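Local coordinates for putative exported protein (Bordetella pertussis Tohama I, PDB 2PFZ) that binds pyroglutamic acid as a periplasmic solute receptor, probably delivering it to a tripartite ATP-independent transporter, at residues Tyr88-Lys99 / Leu113-Pro121. Sequence-based numbering, arbitrary orientation.
Sequences YDASFKLYQAQK and LLYSVAWPP. With PCA (pyroglutamic acid), chain B.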
loop_
_atom_site.group_PDB
_atom_site.type_symbol
_atom_site.label_atom_id
_atom_site.label_comp_id
_atom_site.label_asym_id
_atom_site.label_seq_id
_atom_site.Cartn_x
_atom_site.Cartn_y
_atom_site.Cartn_z
ATOM N N TYR A 88 -0.430 -2.116 13.364
ATOM C CA TYR A 88 0.659 -1.175 13.039
ATOM C C TYR A 88 2.035 -1.619 13.568
ATOM O O TYR A 88 3.037 -1.502 12.868
ATOM C CB TYR A 88 0.305 0.236 13.489
ATOM C CG TYR A 88 -0.613 0.952 12.519
ATOM C CD1 TYR A 88 -0.101 1.549 11.362
ATOM C CD2 TYR A 88 -2.006 0.995 12.721
ATOM C CE1 TYR A 88 -0.930 2.211 10.443
ATOM C CE2 TYR A 88 -2.845 1.669 11.801
ATOM C CZ TYR A 88 -2.290 2.260 10.667
ATOM O OH TYR A 88 -3.096 2.934 9.769
ATOM N N ASP A 89 2.100 -2.114 14.797
ATOM C CA ASP A 89 3.384 -2.554 15.342
ATOM C C ASP A 89 3.931 -3.772 14.604
ATOM O O ASP A 89 5.121 -3.825 14.233
ATOM C CB ASP A 89 3.257 -2.850 16.845
ATOM C CG ASP A 89 4.544 -3.385 17.439
ATOM O OD1 ASP A 89 5.545 -2.650 17.433
ATOM O OD2 ASP A 89 4.538 -4.541 17.906
ATOM N N ALA A 90 3.076 -4.767 14.393
ATOM C CA ALA A 90 3.523 -5.951 13.644
ATOM C C ALA A 90 3.909 -5.554 12.232
ATOM O O ALA A 90 4.894 -6.057 11.674
ATOM C CB ALA A 90 2.429 -7.018 13.632
ATOM N N SER A 91 3.152 -4.633 11.642
ATOM C CA SER A 91 3.450 -4.162 10.288
ATOM C C SER A 91 4.816 -3.457 10.233
ATOM O O SER A 91 5.601 -3.698 9.308
ATOM C CB SER A 91 2.382 -3.175 9.805
ATOM O OG SER A 91 2.722 -2.661 8.509
ATOM N N PHE A 92 5.083 -2.572 11.193
ATOM C CA PHE A 92 6.411 -1.930 11.231
ATOM C C PHE A 92 7.549 -2.957 11.415
ATOM O O PHE A 92 8.624 -2.884 10.805
ATOM C CB PHE A 92 6.485 -0.853 12.312
ATOM C CG PHE A 92 7.672 0.053 12.141
ATOM C CD1 PHE A 92 7.632 1.075 11.206
ATOM C CD2 PHE A 92 8.830 -0.157 12.868
ATOM C CE1 PHE A 92 8.728 1.891 10.999
ATOM C CE2 PHE A 92 9.932 0.658 12.680
ATOM C CZ PHE A 92 9.878 1.686 11.749
ATOM N N LYS A 93 7.343 -3.924 12.277
ATOM C CA LYS A 93 8.342 -4.986 12.434
ATOM C C LYS A 93 8.514 -5.843 11.184
ATOM O O LYS A 93 9.638 -6.223 10.832
ATOM C CB LYS A 93 7.992 -5.833 13.648
ATOM C CG LYS A 93 8.144 -5.012 14.916
ATOM C CD LYS A 93 7.683 -5.688 16.166
ATOM C CE LYS A 93 8.270 -4.893 17.353
ATOM N NZ LYS A 93 7.360 -4.719 18.511
ATOM N N LEU A 94 7.415 -6.120 10.483
ATOM C CA LEU A 94 7.511 -6.859 9.219
ATOM C C LEU A 94 8.322 -6.052 8.235
ATOM O O LEU A 94 9.173 -6.577 7.543
ATOM C CB LEU A 94 6.122 -7.155 8.629
ATOM C CG LEU A 94 6.117 -8.021 7.352
ATOM C CD1 LEU A 94 6.774 -9.405 7.593
ATOM C CD2 LEU A 94 4.661 -8.182 6.861
ATOM N N TYR A 95 8.027 -4.760 8.168
ATOM C CA TYR A 95 8.784 -3.833 7.333
ATOM C C TYR A 95 10.283 -3.884 7.630
ATOM O O TYR A 95 11.096 -3.998 6.704
ATOM C CB TYR A 95 8.238 -2.410 7.555
ATOM C CG TYR A 95 9.062 -1.263 6.948
ATOM C CD1 TYR A 95 9.808 -1.424 5.767
ATOM C CD2 TYR A 95 9.044 -0.000 7.548
ATOM C CE1 TYR A 95 10.539 -0.344 5.210
ATOM C CE2 TYR A 95 9.785 1.080 7.005
ATOM C CZ TYR A 95 10.523 0.892 5.853
ATOM O OH TYR A 95 11.197 1.981 5.323
ATOM N N GLN A 96 10.657 -3.750 8.899
ATOM C CA GLN A 96 12.079 -3.767 9.281
ATOM C C GLN A 96 12.790 -5.051 8.865
ATOM O O GLN A 96 13.928 -5.007 8.402
ATOM C CB GLN A 96 12.225 -3.511 10.784
ATOM C CG GLN A 96 11.803 -2.093 11.214
ATOM C CD GLN A 96 12.435 -0.979 10.375
ATOM O OE1 GLN A 96 11.761 -0.312 9.591
ATOM N NE2 GLN A 96 13.715 -0.758 10.558
ATOM N N ALA A 97 12.090 -6.183 8.986
ATOM C CA ALA A 97 12.563 -7.487 8.507
ATOM C C ALA A 97 12.743 -7.517 6.963
ATOM O O ALA A 97 13.731 -8.075 6.423
ATOM C CB ALA A 97 11.576 -8.555 8.940
ATOM N N GLN A 98 11.802 -6.891 6.264
ATOM C CA GLN A 98 11.783 -6.878 4.788
ATOM C C GLN A 98 12.789 -5.912 4.181
ATOM O O GLN A 98 13.298 -6.123 3.073
ATOM C CB GLN A 98 10.391 -6.426 4.333
ATOM C CG GLN A 98 10.135 -6.344 2.839
ATOM C CD GLN A 98 8.767 -5.702 2.535
ATOM O OE1 GLN A 98 8.298 -4.849 3.288
ATOM N NE2 GLN A 98 8.141 -6.106 1.420
ATOM N N LYS A 99 13.038 -4.835 4.909
ATOM C CA LYS A 99 13.685 -3.645 4.348
ATOM C C LYS A 99 15.039 -3.946 3.684
ATOM O O LYS A 99 15.267 -3.513 2.562
ATOM C CB LYS A 99 13.834 -2.575 5.427
ATOM C CG LYS A 99 14.152 -1.198 4.864
ATOM C CD LYS A 99 14.317 -0.147 5.940
ATOM C CE LYS A 99 14.472 1.249 5.305
ATOM N NZ LYS A 99 14.601 2.356 6.320
ATOM N N LEU A 113 15.507 2.970 -1.861
ATOM C CA LEU A 113 14.301 3.112 -1.036
ATOM C C LEU A 113 14.446 4.330 -0.144
ATOM O O LEU A 113 15.299 4.362 0.758
ATOM C CB LEU A 113 14.075 1.871 -0.180
ATOM C CG LEU A 113 12.906 1.903 0.823
ATOM C CD1 LEU A 113 11.562 2.133 0.124
ATOM C CD2 LEU A 113 12.889 0.615 1.645
ATOM N N LEU A 114 13.614 5.329 -0.367
ATOM C CA LEU A 114 13.712 6.537 0.447
ATOM C C LEU A 114 12.936 6.388 1.751
ATOM O O LEU A 114 13.474 6.608 2.822
ATOM C CB LEU A 114 13.309 7.795 -0.338
ATOM C CG LEU A 114 13.550 9.109 0.429
ATOM C CD1 LEU A 114 15.049 9.365 0.613
ATOM C CD2 LEU A 114 12.923 10.266 -0.256
ATOM N N TYR A 115 11.668 6.037 1.656
ATOM C CA TYR A 115 10.881 5.719 2.834
ATOM C C TYR A 115 9.665 4.894 2.443
ATOM O O TYR A 115 9.322 4.833 1.273
ATOM C CB TYR A 115 10.491 6.971 3.576
ATOM C CG TYR A 115 9.438 7.842 2.934
ATOM C CD1 TYR A 115 9.797 8.903 2.090
ATOM C CD2 TYR A 115 8.070 7.648 3.216
ATOM C CE1 TYR A 115 8.833 9.738 1.543
ATOM C CE2 TYR A 115 7.094 8.498 2.675
ATOM C CZ TYR A 115 7.493 9.532 1.833
ATOM O OH TYR A 115 6.545 10.375 1.283
ATOM N N SER A 116 9.057 4.229 3.423
ATOM C CA SER A 116 7.911 3.360 3.158
ATOM C C SER A 116 6.883 3.553 4.270
ATOM O O SER A 116 7.263 3.613 5.449
ATOM C CB SER A 116 8.355 1.892 3.102
ATOM O OG SER A 116 7.286 0.994 2.742
ATOM N N VAL A 117 5.606 3.717 3.899
ATOM C CA VAL A 117 4.577 3.842 4.917
ATOM C C VAL A 117 3.380 2.938 4.700
ATOM O O VAL A 117 2.974 2.704 3.580
ATOM C CB VAL A 117 4.198 5.313 5.360
ATOM C CG1 VAL A 117 5.066 6.453 4.726
ATOM C CG2 VAL A 117 2.707 5.592 5.397
ATOM N N ALA A 118 2.855 2.415 5.800
ATOM C CA ALA A 118 1.739 1.479 5.731
ATOM C C ALA A 118 0.424 2.207 5.534
ATOM O O ALA A 118 0.159 3.203 6.194
ATOM C CB ALA A 118 1.666 0.643 7.014
ATOM N N TRP A 119 -0.388 1.686 4.618
ATOM C CA TRP A 119 -1.814 1.999 4.550
ATOM C C TRP A 119 -2.460 1.418 5.819
ATOM O O TRP A 119 -1.885 0.538 6.461
ATOM C CB TRP A 119 -2.442 1.294 3.339
ATOM C CG TRP A 119 -2.175 1.921 1.989
ATOM C CD1 TRP A 119 -1.130 1.660 1.153
ATOM C CD2 TRP A 119 -3.009 2.851 1.318
ATOM N NE1 TRP A 119 -1.253 2.379 -0.015
ATOM C CE2 TRP A 119 -2.396 3.142 0.069
ATOM C CE3 TRP A 119 -4.197 3.502 1.655
ATOM C CZ2 TRP A 119 -2.955 4.026 -0.845
ATOM C CZ3 TRP A 119 -4.749 4.389 0.748
ATOM C CH2 TRP A 119 -4.134 4.634 -0.495
ATOM N N PRO A 120 -3.661 1.906 6.187
ATOM C CA PRO A 120 -4.380 1.329 7.340
ATOM C C PRO A 120 -4.802 -0.145 7.156
ATOM O O PRO A 120 -4.764 -0.688 6.041
ATOM C CB PRO A 120 -5.579 2.258 7.492
ATOM C CG PRO A 120 -5.090 3.590 6.796
ATOM C CD PRO A 120 -4.374 3.068 5.628
ATOM N N PRO A 121 -5.151 -0.819 8.269
ATOM C CA PRO A 121 -5.478 -2.245 8.201
ATOM C C PRO A 121 -6.636 -2.548 7.267
ATOM O O PRO A 121 -7.628 -1.812 7.241
ATOM C CB PRO A 121 -5.829 -2.581 9.648
ATOM C CG PRO A 121 -5.029 -1.577 10.452
ATOM C CD PRO A 121 -5.216 -0.320 9.664
HETATM N N PCA B . -5.980 1.629 -0.630
HETATM C CA PCA B . -5.258 1.387 -1.894
HETATM C CB PCA B . -4.204 0.293 -1.722
HETATM C CG PCA B . -4.321 -0.184 -0.287
HETATM C CD PCA B . -5.369 0.713 0.304
HETATM O OE PCA B . -5.666 0.706 1.509
HETATM C C PCA B . -6.278 0.884 -2.890
HETATM O O PCA B . -6.060 0.895 -4.108
HETATM O OXT PCA B . -7.359 0.451 -2.458
HETATM O O HOH W 1 13.507 4.751 5.416
#
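Tyr95 and Ser116 meet across the contact and share one polar atom, Glu236 OE1, a carboxylate oxygen hydrogen-bonded to both Tyr95 OH and Ser116 N. Tyr95 has CG anti to its N (chi1 170°), which directs the ring at the strand; CZ lies 3.6 Å from Ser116 CB. No direct hydrogen bond links helix 88-99 to segment 113-121: Glu236, Ser243 and a water bridge them, and the rest is packing. One turn back along the helix from Tyr95, Ser91 OG meets the Ala118 methyl, CB, at 3.8 Å. One turn onward, the extended Lys99 chain passes Leu113, with CG 3.9 Å from Leu113 CD2. The water accepts from Lys99 NZ at 2.8 Å and donates to Leu114 O.

Past the strand end, the Tyr88 ring reaches the two prolines, its OH 3.2 Å from Pro120 CA. Its CE2 lies 3.8 Å from Pro121 CD. Ser243 OG hydrogen-bonds to both Tyr88 OH and Ala118 O, tying the tyrosine hydroxyl to the strand end. Trp119 points away from the helix and lays one ring face on pyroglutamic acid, whose CD sits 3.3 Å above the ring plane, offset toward the rim, while Trp119 NE1 is held by Asn208 OD1. Strand 113-118 runs nearly antiparallel to the helix (151°, axes 9.5 Å apart). The arrangement is a helix packed on an outer strand of a DctP-family solute-binding protein, the strand leading directly into the ligand pocket.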